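Local coordinates for plasma serine protease inhibitor (Homo sapiens, PDB 3DY0), which inhibits serine proteases irreversibly in a heparin-dependent manner, acting in haemostasis and in the control of proteolysis within and outside the vasculature, at residues Glu70-Phe75 and Thr115-Asp120; Asp87-Ser92 and Ile167-Lys172; Gln135-Val140 and Ile148-Lys153; Asp204-Leu209 and Val219-Gln224. All blocks are in the same frame, centred on the assembly; numbering follows the deposited sequence. Where two conformers were deposited one is given.

Interaction 1: Glu70-Phe75 and Thr115-Asp120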
# COMPACT_ATOMS: atom_id res chain seq x y z
N GLU A 70 -8.97 -8.62 -17.61
CA GLU A 70 -9.77 -8.18 -16.47
C GLU A 70 -8.93 -7.41 -15.47
O GLU A 70 -9.42 -6.50 -14.80
CB GLU A 70 -10.42 -9.39 -15.79
CG GLU A 70 -11.23 -9.08 -14.53
CD GLU A 70 -12.28 -8.00 -14.76
OE1 GLU A 70 -12.92 -8.00 -15.83
OE2 GLU A 70 -12.47 -7.16 -13.85
N LEU A 71 -7.66 -7.78 -15.35
CA LEU A 71 -6.76 -7.10 -14.43
C LEU A 71 -6.71 -5.61 -14.79
O LEU A 71 -6.95 -4.75 -13.94
CB LEU A 71 -5.35 -7.69 -14.51
CG LEU A 71 -4.25 -6.94 -13.74
CD1 LEU A 71 -4.50 -7.03 -12.25
CD2 LEU A 71 -2.88 -7.53 -14.08
N HIS A 72 -6.40 -5.33 -16.05
CA HIS A 72 -6.31 -3.95 -16.50
C HIS A 72 -7.66 -3.25 -16.54
O HIS A 72 -7.76 -2.08 -16.18
CB HIS A 72 -5.64 -3.89 -17.88
CG HIS A 72 -4.27 -4.48 -17.90
ND1 HIS A 72 -3.25 -4.02 -17.08
CD2 HIS A 72 -3.74 -5.49 -18.63
CE1 HIS A 72 -2.16 -4.73 -17.31
NE2 HIS A 72 -2.43 -5.63 -18.24
N ARG A 73 -8.70 -3.97 -16.97
CA ARG A 73 -10.03 -3.38 -17.03
C ARG A 73 -10.47 -2.96 -15.63
O ARG A 73 -11.05 -1.89 -15.44
CB ARG A 73 -11.04 -4.39 -17.60
CG ARG A 73 -12.41 -3.79 -17.89
CD ARG A 73 -13.51 -4.83 -17.72
NE ARG A 73 -13.66 -5.23 -16.32
CZ ARG A 73 -14.07 -4.43 -15.35
NH1 ARG A 73 -14.17 -4.88 -14.11
NH2 ARG A 73 -14.40 -3.17 -15.62
N GLY A 74 -10.19 -3.81 -14.65
CA GLY A 74 -10.55 -3.51 -13.27
C GLY A 74 -9.86 -2.26 -12.75
O GLY A 74 -10.48 -1.43 -12.09
N PHE A 75 -8.57 -2.13 -13.05
CA PHE A 75 -7.82 -0.96 -12.60
C PHE A 75 -8.25 0.29 -13.35
O PHE A 75 -8.29 1.37 -12.77
CB PHE A 75 -6.31 -1.18 -12.77
CG PHE A 75 -5.67 -1.89 -11.61
CD1 PHE A 75 -5.97 -1.53 -10.30
CD2 PHE A 75 -4.74 -2.90 -11.83
CE1 PHE A 75 -5.35 -2.16 -9.22
CE2 PHE A 75 -4.11 -3.55 -10.75
CZ PHE A 75 -4.42 -3.17 -9.45
N THR A 115 -4.39 5.21 -21.78
CA THR A 115 -5.77 4.74 -21.85
C THR A 115 -6.24 3.92 -20.65
O THR A 115 -7.32 4.17 -20.11
CB THR A 115 -5.99 3.90 -23.12
OG1 THR A 115 -5.69 4.69 -24.27
CG2 THR A 115 -7.43 3.41 -23.20
N LEU A 116 -5.44 2.94 -20.25
CA LEU A 116 -5.80 2.07 -19.14
C LEU A 116 -5.48 2.65 -17.77
O LEU A 116 -6.25 2.48 -16.82
CB LEU A 116 -5.10 0.73 -19.29
CG LEU A 116 -5.48 -0.13 -20.49
CD1 LEU A 116 -4.54 -1.31 -20.60
CD2 LEU A 116 -6.92 -0.60 -20.35
N TYR A 117 -4.34 3.33 -17.65
CA TYR A 117 -3.95 3.86 -16.35
C TYR A 117 -3.94 5.37 -16.20
O TYR A 117 -3.47 5.90 -15.18
CB TYR A 117 -2.60 3.25 -15.96
CG TYR A 117 -2.71 1.76 -15.71
CD1 TYR A 117 -2.59 0.84 -16.76
CD2 TYR A 117 -3.04 1.27 -14.45
CE1 TYR A 117 -2.80 -0.52 -16.55
CE2 TYR A 117 -3.25 -0.08 -14.23
CZ TYR A 117 -3.13 -0.97 -15.28
OH TYR A 117 -3.39 -2.31 -15.06
N LEU A 118 -4.49 6.07 -17.19
CA LEU A 118 -4.58 7.53 -17.18
C LEU A 118 -3.25 8.15 -16.79
O LEU A 118 -3.21 9.16 -16.08
CB LEU A 118 -5.66 7.98 -16.19
CG LEU A 118 -7.02 7.28 -16.32
CD1 LEU A 118 -7.99 7.84 -15.29
CD2 LEU A 118 -7.55 7.47 -17.73
N ALA A 119 -2.17 7.55 -17.26
CA ALA A 119 -0.84 8.02 -16.92
C ALA A 119 -0.43 9.34 -17.53
O ALA A 119 -0.72 9.62 -18.69
CB ALA A 119 0.19 6.95 -17.28
N ASP A 120 0.23 10.16 -16.72
CA ASP A 120 0.74 11.45 -17.14
C ASP A 120 2.11 11.13 -17.73
O ASP A 120 2.79 10.21 -17.26
CB ASP A 120 0.90 12.38 -15.93
CG ASP A 120 -0.42 12.72 -15.25
OD1 ASP A 120 -0.39 13.28 -14.13
OD2 ASP A 120 -1.49 12.45 -15.84
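The C-terminal end of helix 107-117 packs on the middle of helix 65-81 through a buried tyrosine-histidine hydrogen bond set in an apolar surround. Tyr117 OH lies 2.7 Å from His72 ND1, and the bond is nearly straight at 167°. Each partner meets the other at its ring edge and in plane, yet the two rings are almost perpendicular (87°), so they join rim to rim rather than stacking. Tyr117 CG is anti to its own carbonyl carbon (chi1 -67°), which carries the hydroxyl toward helix 65-81. There the phenol also crosses Phe75 at a slant: Tyr117 CE2 is 3.6 Å from Phe75 CB, and Phe75 CD2 is 3.6 Å from Tyr117 OH. Leu116 reaches the same helix with a single methyl, CD1, which rests 3.9 Å from His72 CB. From beyond the pair, helix 33-45 packs on this group, with Leu45 against His72 and Met42 and Ala41 against Tyr117. The bond supplies a polar partner to two buried side chains and probably fixes the rotation of the imidazole, while Phe75 and Leu116 supply the apolar packing round it.

Interaction 2: Asp87-Ser92 and Ile167-Lys172; sequences DGFQLS and IFFKAK
Aromatic rings of Phe89 and Phe169 meet rim to rim on the same face as Leu91, while Gln90 and Phe168 pair on the opposite face of two antiparallel strands. Phe89 CD1 is 3.7 Å from Phe169 CE2, with the ring planes turned 59° apart and neither ring lying over the other. With CG between backbone N and carbonyl carbon (chi1 64°), the ring of Phe89 is swung to where it reaches Phe169; its CB presses on Ala171 CB at 3.4 Å. Leu91 CD1 reaches toward Ile167 CG1. On the other face the extended chain of Gln90 brings its amide to the ring edge of Phe168: CE2 is 3.6 Å from Gln90 CD and about equally far from OE1 and NE2, the amide and ring planes being 70° apart. Beneath these side chains, Gln90 and Lys170, then Ser92 and Phe168, form hydrogen-bonded pairs, with Ser92 N to Phe168 O at 2.8 Å. Where the strands part, a water accepts from Lys172 N. Strand 323-335 continues the sheet on the far side of 167-172, and apolar and aromatic side chains of the bound peptide pack on Leu91, Ile167 and Phe169. The backbone bonds set the register of this part of the large serpin sheet, while its two faces differ in chemistry: across the Phe89-Leu91 face the side chains of the two strands meet through hydrocarbon alone, whereas the other sets an amide against an aromatic rim.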
# COMPACT_ATOMS: atom_id res chain seq x y z
N ASP A 87 -17.72 10.51 -1.77
CA ASP A 87 -18.83 10.96 -0.93
C ASP A 87 -18.48 10.92 0.55
O ASP A 87 -18.59 9.89 1.20
CB ASP A 87 -20.07 10.09 -1.19
CG ASP A 87 -21.23 10.44 -0.28
OD1 ASP A 87 -21.63 11.63 -0.25
OD2 ASP A 87 -21.74 9.53 0.41
N GLY A 88 -18.04 12.06 1.08
CA GLY A 88 -17.70 12.13 2.49
C GLY A 88 -16.23 12.16 2.84
O GLY A 88 -15.88 12.47 3.98
N PHE A 89 -15.36 11.86 1.88
CA PHE A 89 -13.93 11.86 2.15
C PHE A 89 -13.10 12.12 0.90
O PHE A 89 -13.62 12.58 -0.12
CB PHE A 89 -13.51 10.53 2.79
CG PHE A 89 -13.69 9.34 1.90
CD1 PHE A 89 -12.59 8.61 1.47
CD2 PHE A 89 -14.96 8.95 1.49
CE1 PHE A 89 -12.75 7.50 0.64
CE2 PHE A 89 -15.13 7.84 0.66
CZ PHE A 89 -14.02 7.11 0.24
N GLN A 90 -11.81 11.81 0.97
CA GLN A 90 -10.93 12.03 -0.17
C GLN A 90 -10.06 10.82 -0.48
O GLN A 90 -9.44 10.23 0.40
CB GLN A 90 -10.04 13.24 0.11
CG GLN A 90 -9.17 13.67 -1.07
CD GLN A 90 -8.42 14.97 -0.80
OE1 GLN A 90 -7.69 15.46 -1.66
NE2 GLN A 90 -8.60 15.52 0.39
N LEU A 91 -10.04 10.45 -1.76
CA LEU A 91 -9.23 9.33 -2.22
C LEU A 91 -8.76 9.60 -3.63
O LEU A 91 -9.56 9.68 -4.57
CB LEU A 91 -10.02 8.02 -2.19
CG LEU A 91 -9.25 6.82 -2.76
CD1 LEU A 91 -7.91 6.67 -2.02
CD2 LEU A 91 -10.08 5.56 -2.62
N SER A 92 -7.45 9.76 -3.78
CA SER A 92 -6.85 10.03 -5.08
C SER A 92 -5.85 8.93 -5.42
O SER A 92 -5.12 8.45 -4.55
CB SER A 92 -6.13 11.38 -5.05
OG SER A 92 -5.52 11.67 -6.30
N ILE A 167 -0.96 7.41 -4.16
CA ILE A 167 -2.29 7.26 -3.59
C ILE A 167 -2.36 8.18 -2.38
O ILE A 167 -1.41 8.29 -1.60
CB ILE A 167 -2.58 5.78 -3.18
CG1 ILE A 167 -3.99 5.68 -2.58
CG2 ILE A 167 -1.52 5.28 -2.21
CD1 ILE A 167 -4.45 4.25 -2.31
N PHE A 168 -3.49 8.88 -2.25
CA PHE A 168 -3.70 9.78 -1.12
C PHE A 168 -5.09 9.55 -0.55
O PHE A 168 -6.08 9.55 -1.29
CB PHE A 168 -3.57 11.25 -1.54
CG PHE A 168 -3.87 12.21 -0.42
CD1 PHE A 168 -2.92 12.46 0.57
CD2 PHE A 168 -5.11 12.81 -0.31
CE1 PHE A 168 -3.21 13.30 1.64
CE2 PHE A 168 -5.41 13.65 0.76
CZ PHE A 168 -4.46 13.90 1.74
N PHE A 169 -5.16 9.37 0.77
CA PHE A 169 -6.42 9.12 1.46
C PHE A 169 -6.56 10.01 2.69
O PHE A 169 -5.64 10.13 3.50
CB PHE A 169 -6.49 7.64 1.87
CG PHE A 169 -7.65 7.30 2.77
CD1 PHE A 169 -7.50 7.32 4.16
CD2 PHE A 169 -8.87 6.91 2.24
CE1 PHE A 169 -8.56 6.96 5.00
CE2 PHE A 169 -9.94 6.55 3.07
CZ PHE A 169 -9.78 6.58 4.45
N LYS A 170 -7.71 10.66 2.81
CA LYS A 170 -7.97 11.50 3.97
C LYS A 170 -9.45 11.40 4.27
O LYS A 170 -10.28 11.64 3.40
CB LYS A 170 -7.60 12.96 3.71
CG LYS A 170 -7.93 13.86 4.90
CD LYS A 170 -7.52 15.31 4.67
CE LYS A 170 -7.99 16.19 5.82
NZ LYS A 170 -7.67 17.62 5.58
N ALA A 171 -9.77 11.03 5.50
CA ALA A 171 -11.17 10.90 5.88
C ALA A 171 -11.36 11.15 7.36
O ALA A 171 -10.47 10.89 8.17
CB ALA A 171 -11.68 9.52 5.52
N LYS A 172 -12.53 11.66 7.71
CA LYS A 172 -12.87 11.88 9.10
C LYS A 172 -13.56 10.60 9.55
O LYS A 172 -14.17 9.91 8.73
CB LYS A 172 -13.87 13.03 9.24
CG LYS A 172 -13.37 14.38 8.78
CD LYS A 172 -14.49 15.40 8.81
CE LYS A 172 -13.99 16.79 8.46
NZ LYS A 172 -15.11 17.77 8.44
O HOH W 1 -14.22 12.82 5.76

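Interaction 3: Gln135-Val140 and Ile148-Lys153; sequences QINDYV and IVDLLK
Helix 129-143, the helix known as F in serpins, lies across the large central sheet, and the loop that returns from it to strand 159-172 is fastened along its side by Asn137. The carboxamide of Asn137 grips the backbone of Leu152 at two points. Its OD1 accepts from Leu152 N at 2.8 Å, nearly straight at 169°, although the donor is tilted from the carbonyl plane; its ND2 gives a 3.0 Å bond to Leu152 O, on a lone pair and close to the amide's own plane. Asn137 CG stands anti to the carbonyl carbon (chi1 -73°), which turns the amide outward from the helix to the loop. A water adds a third link, donating to both Asn137 O and Ile148 O and accepting from Leu151 N. Methyl contacts extend the joint along the helix: Leu152 CD1 lies 3.6 Å from Ile136 CG2, Ile148 CG2 is also 3.6 Å from Val140 CG1, and Leu151 CD2 approaches Val140 CG2 at 4.0 Å. Under this layer lie strand 159-172, with Ile162 and Val164, and strand 323-335, with Ala329 and Ile333. Both ends of the buried carboxamide are thus matched by the peptide groups of one residue, which probably fixes which end of the amide is oxygen, restrains its rotation and gives this irregular loop two direct bonds to the helix.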
# COMPACT_ATOMS: atom_id res chain seq x y z
N GLN A 135 12.28 17.19 -9.60
CA GLN A 135 11.09 17.16 -10.43
C GLN A 135 10.11 16.07 -10.00
O GLN A 135 8.93 16.33 -9.77
CB GLN A 135 11.48 16.94 -11.90
CG GLN A 135 10.31 16.62 -12.81
CD GLN A 135 10.74 16.29 -14.23
OE1 GLN A 135 11.85 15.79 -14.45
NE2 GLN A 135 9.87 16.54 -15.19
N ILE A 136 10.62 14.85 -9.86
CA ILE A 136 9.77 13.73 -9.47
C ILE A 136 9.32 13.79 -8.02
O ILE A 136 8.15 13.55 -7.72
CB ILE A 136 10.48 12.40 -9.76
CG1 ILE A 136 10.78 12.30 -11.26
CG2 ILE A 136 9.60 11.22 -9.34
CD1 ILE A 136 11.65 11.13 -11.66
N ASN A 137 10.24 14.13 -7.11
CA ASN A 137 9.86 14.21 -5.70
C ASN A 137 8.84 15.32 -5.46
O ASN A 137 7.95 15.18 -4.63
CB ASN A 137 11.09 14.43 -4.81
CG ASN A 137 11.93 13.17 -4.67
OD1 ASN A 137 11.46 12.06 -4.91
ND2 ASN A 137 13.19 13.34 -4.26
N ASP A 138 8.98 16.44 -6.18
CA ASP A 138 8.03 17.53 -6.02
C ASP A 138 6.65 17.10 -6.52
O ASP A 138 5.63 17.47 -5.95
CB ASP A 138 8.47 18.77 -6.81
CG ASP A 138 9.58 19.54 -6.13
OD1 ASP A 138 9.83 19.30 -4.93
OD2 ASP A 138 10.21 20.40 -6.79
N TYR A 139 6.64 16.32 -7.60
CA TYR A 139 5.39 15.82 -8.17
C TYR A 139 4.70 14.90 -7.18
O TYR A 139 3.51 15.04 -6.92
CB TYR A 139 5.65 15.05 -9.47
CG TYR A 139 4.43 14.33 -10.03
CD1 TYR A 139 3.45 15.02 -10.74
CD2 TYR A 139 4.26 12.96 -9.83
CE1 TYR A 139 2.33 14.36 -11.25
CE2 TYR A 139 3.15 12.29 -10.34
CZ TYR A 139 2.19 13.00 -11.05
OH TYR A 139 1.09 12.33 -11.55
N VAL A 140 5.46 13.95 -6.63
CA VAL A 140 4.90 13.01 -5.66
C VAL A 140 4.40 13.73 -4.41
O VAL A 140 3.34 13.40 -3.88
CB VAL A 140 5.94 11.94 -5.27
CG1 VAL A 140 5.42 11.10 -4.11
CG2 VAL A 140 6.23 11.06 -6.48
N ILE A 148 4.15 12.39 1.21
CA ILE A 148 5.27 11.58 0.75
C ILE A 148 6.35 12.52 0.22
O ILE A 148 6.25 13.03 -0.90
CB ILE A 148 4.87 10.58 -0.37
CG1 ILE A 148 3.76 9.64 0.13
CG2 ILE A 148 6.08 9.76 -0.79
CD1 ILE A 148 4.18 8.74 1.29
N VAL A 149 7.37 12.75 1.03
CA VAL A 149 8.46 13.64 0.65
C VAL A 149 9.74 12.85 0.39
O VAL A 149 10.02 11.86 1.05
CB VAL A 149 8.73 14.69 1.75
CG1 VAL A 149 7.48 15.53 1.98
CG2 VAL A 149 9.16 14.01 3.03
N ASP A 150 10.51 13.32 -0.59
CA ASP A 150 11.76 12.67 -0.96
C ASP A 150 11.64 11.18 -1.27
O ASP A 150 12.42 10.37 -0.77
CB ASP A 150 12.79 12.88 0.16
CG ASP A 150 13.19 14.34 0.32
OD1 ASP A 150 13.85 14.66 1.33
OD2 ASP A 150 12.84 15.16 -0.55
N LEU A 151 10.68 10.82 -2.12
CA LEU A 151 10.51 9.41 -2.48
C LEU A 151 11.84 8.87 -3.00
O LEU A 151 12.27 7.78 -2.63
CB LEU A 151 9.45 9.26 -3.57
CG LEU A 151 9.30 7.84 -4.12
CD1 LEU A 151 8.73 6.92 -3.03
CD2 LEU A 151 8.39 7.85 -5.33
N LEU A 152 12.47 9.64 -3.88
CA LEU A 152 13.74 9.26 -4.48
C LEU A 152 14.94 9.88 -3.76
O LEU A 152 14.96 11.07 -3.48
CB LEU A 152 13.77 9.70 -5.95
CG LEU A 152 12.65 9.18 -6.85
CD1 LEU A 152 12.74 9.85 -8.22
CD2 LEU A 152 12.74 7.67 -6.98
N LYS A 153 15.93 9.04 -3.46
CA LYS A 153 17.15 9.50 -2.80
C LYS A 153 18.38 8.94 -3.51
O LYS A 153 18.41 7.77 -3.88
CB LYS A 153 17.16 9.06 -1.33
CG LYS A 153 16.18 9.81 -0.45
CD LYS A 153 16.29 9.37 1.00
CE LYS A 153 15.35 10.16 1.89
NZ LYS A 153 13.92 9.92 1.53
O HOH W 2 8.30 12.70 -2.85
O HOH W 3 9.80 15.88 -1.80

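Interaction 4: Asp204-Leu209 and Val219-Gln224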
# COMPACT_ATOMS: atom_id res chain seq x y z
N ASP A 204 -19.03 3.12 22.23
CA ASP A 204 -19.99 3.22 21.15
C ASP A 204 -20.30 1.82 20.64
O ASP A 204 -19.77 0.83 21.14
CB ASP A 204 -19.37 4.06 20.02
CG ASP A 204 -20.40 4.59 19.03
OD1 ASP A 204 -21.60 4.29 19.18
OD2 ASP A 204 -19.99 5.32 18.10
N GLN A 205 -21.17 1.73 19.64
CA GLN A 205 -21.49 0.45 19.04
C GLN A 205 -20.51 0.29 17.89
O GLN A 205 -20.30 1.22 17.11
CB GLN A 205 -22.91 0.45 18.48
CG GLN A 205 -23.32 -0.89 17.88
CD GLN A 205 -24.63 -0.80 17.12
OE1 GLN A 205 -24.70 -0.21 16.04
NE2 GLN A 205 -25.68 -1.38 17.70
N TYR A 206 -19.90 -0.89 17.79
CA TYR A 206 -18.92 -1.15 16.73
C TYR A 206 -19.10 -2.53 16.13
O TYR A 206 -19.62 -3.44 16.78
CB TYR A 206 -17.49 -1.14 17.28
CG TYR A 206 -17.01 0.14 17.90
CD1 TYR A 206 -16.32 1.09 17.14
CD2 TYR A 206 -17.17 0.38 19.26
CE1 TYR A 206 -15.80 2.24 17.72
CE2 TYR A 206 -16.65 1.52 19.85
CZ TYR A 206 -15.96 2.45 19.08
OH TYR A 206 -15.44 3.57 19.68
N HIS A 207 -18.68 -2.69 14.88
CA HIS A 207 -18.74 -3.99 14.23
C HIS A 207 -17.60 -4.74 14.90
O HIS A 207 -16.46 -4.27 14.94
CB HIS A 207 -18.50 -3.87 12.72
CG HIS A 207 -19.75 -3.65 11.93
ND1 HIS A 207 -20.75 -4.59 11.86
CD2 HIS A 207 -20.17 -2.60 11.19
CE1 HIS A 207 -21.73 -4.14 11.11
NE2 HIS A 207 -21.40 -2.93 10.68
N TYR A 208 -17.91 -5.91 15.44
CA TYR A 208 -16.93 -6.70 16.17
C TYR A 208 -17.01 -8.18 15.90
O TYR A 208 -18.08 -8.72 15.60
CB TYR A 208 -17.17 -6.43 17.66
CG TYR A 208 -16.37 -7.27 18.64
CD1 TYR A 208 -15.10 -6.85 19.06
CD2 TYR A 208 -16.89 -8.45 19.17
CE1 TYR A 208 -14.39 -7.59 20.01
CE2 TYR A 208 -16.17 -9.19 20.11
CZ TYR A 208 -14.92 -8.75 20.53
OH TYR A 208 -14.23 -9.46 21.48
N LEU A 209 -15.87 -8.85 16.01
CA LEU A 209 -15.79 -10.29 15.83
C LEU A 209 -14.64 -10.86 16.64
O LEU A 209 -13.54 -10.30 16.67
CB LEU A 209 -15.58 -10.65 14.36
CG LEU A 209 -15.44 -12.15 14.07
CD1 LEU A 209 -16.74 -12.86 14.39
CD2 LEU A 209 -15.06 -12.38 12.62
N VAL A 219 -12.12 -5.29 15.04
CA VAL A 219 -13.07 -4.20 15.21
C VAL A 219 -13.05 -3.29 13.99
O VAL A 219 -11.99 -2.91 13.50
CB VAL A 219 -12.78 -3.37 16.49
CG1 VAL A 219 -11.49 -2.59 16.33
CG2 VAL A 219 -13.95 -2.44 16.78
N GLY A 220 -14.24 -2.96 13.51
CA GLY A 220 -14.36 -2.09 12.35
C GLY A 220 -14.72 -0.71 12.85
O GLY A 220 -15.58 -0.56 13.71
N VAL A 221 -14.03 0.31 12.33
CA VAL A 221 -14.30 1.69 12.71
C VAL A 221 -14.52 2.43 11.40
O VAL A 221 -13.59 2.66 10.63
CB VAL A 221 -13.10 2.31 13.46
CG1 VAL A 221 -13.48 3.70 13.98
CG2 VAL A 221 -12.69 1.41 14.61
N PRO A 222 -15.77 2.83 11.13
CA PRO A 222 -16.12 3.54 9.89
C PRO A 222 -15.66 4.98 9.69
O PRO A 222 -15.57 5.77 10.62
CB PRO A 222 -17.64 3.42 9.86
CG PRO A 222 -17.99 3.55 11.31
CD PRO A 222 -16.96 2.66 11.98
N TYR A 223 -15.37 5.30 8.43
CA TYR A 223 -14.98 6.65 8.04
C TYR A 223 -16.22 7.26 7.41
O TYR A 223 -17.17 6.53 7.09
CB TYR A 223 -13.89 6.62 6.97
CG TYR A 223 -12.54 6.20 7.48
CD1 TYR A 223 -11.82 7.02 8.35
CD2 TYR A 223 -11.99 4.99 7.09
CE1 TYR A 223 -10.58 6.62 8.84
CE2 TYR A 223 -10.75 4.58 7.57
CZ TYR A 223 -10.05 5.40 8.45
OH TYR A 223 -8.83 5.00 8.94
N GLN A 224 -16.24 8.57 7.26
CA GLN A 224 -17.36 9.21 6.59
C GLN A 224 -17.22 8.68 5.17
O GLN A 224 -16.13 8.75 4.59
CB GLN A 224 -17.21 10.73 6.59
CG GLN A 224 -17.74 11.40 7.84
CD GLN A 224 -17.77 12.91 7.73
OE1 GLN A 224 -18.49 13.58 8.47
NE2 GLN A 224 -16.99 13.45 6.80
O HOH W 4 -18.12 -0.22 13.65
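His207 O accepts a nearly straight hydrogen bond (169°) from Gly220 N at 2.9 Å, and the same oxygen is approached by Val219 CA at 3.4 Å in a C-H...O contact. The return bond between the two residues is replaced by a water, which accepts from His207 N at 2.8 Å and donates to Gly220 O at 2.6 Å. Along with this water-bridged gap, the strands run antiparallel but splayed, their axes at 143°. Just before this point Tyr206 points toward the partner strand, with CG anti to the carbonyl carbon (chi1 -61°). Its CB lies 3.8 Å from Val219 CG2 in one of the two conformers of Val219, side by side, and its ring edge faces Gly220 O, with CD1 3.9 Å away. Val221 CG2 touches the same CD1 more loosely, and the phenol hydroxyl bonds to Arg202 O. The His207 ring meets that of Phe258. The hairpin of strands 194-211 and 216-222 is flanked by strand 259-277, whose Leu263 and Leu265 pack on Tyr206, and by strand 228-234, whose Phe231 packs on Val219 and Val221; helix 248-257 meets the hairpin through Trp254 and Met257 against Leu209.

In the fold
Interactions 2 and 4 meet directly: Lys172 O lies 2.9 Å from Gln224 N, a probable hydrogen bond that ties the end of strand 159-172 to the chain leaving the hairpin, and their centres are 18 Å apart. Interactions 1 and 3 are joined likewise by Asp120 OD1 and Tyr139 OH, 3.1 Å apart, although their centres lie 23 Å from each other. Interaction 2 is part of the central sheet, and interaction 3 packs against it, both beside strand 323-335. Interactions 3 and 4 are the most distant, about 35 Å between centres. Interaction 4 relates to the glycan pocket: Asn213 lies in the turn joining its two strands, and Leu209 packs on helix 248-257, which carries Lys249 and Lys253.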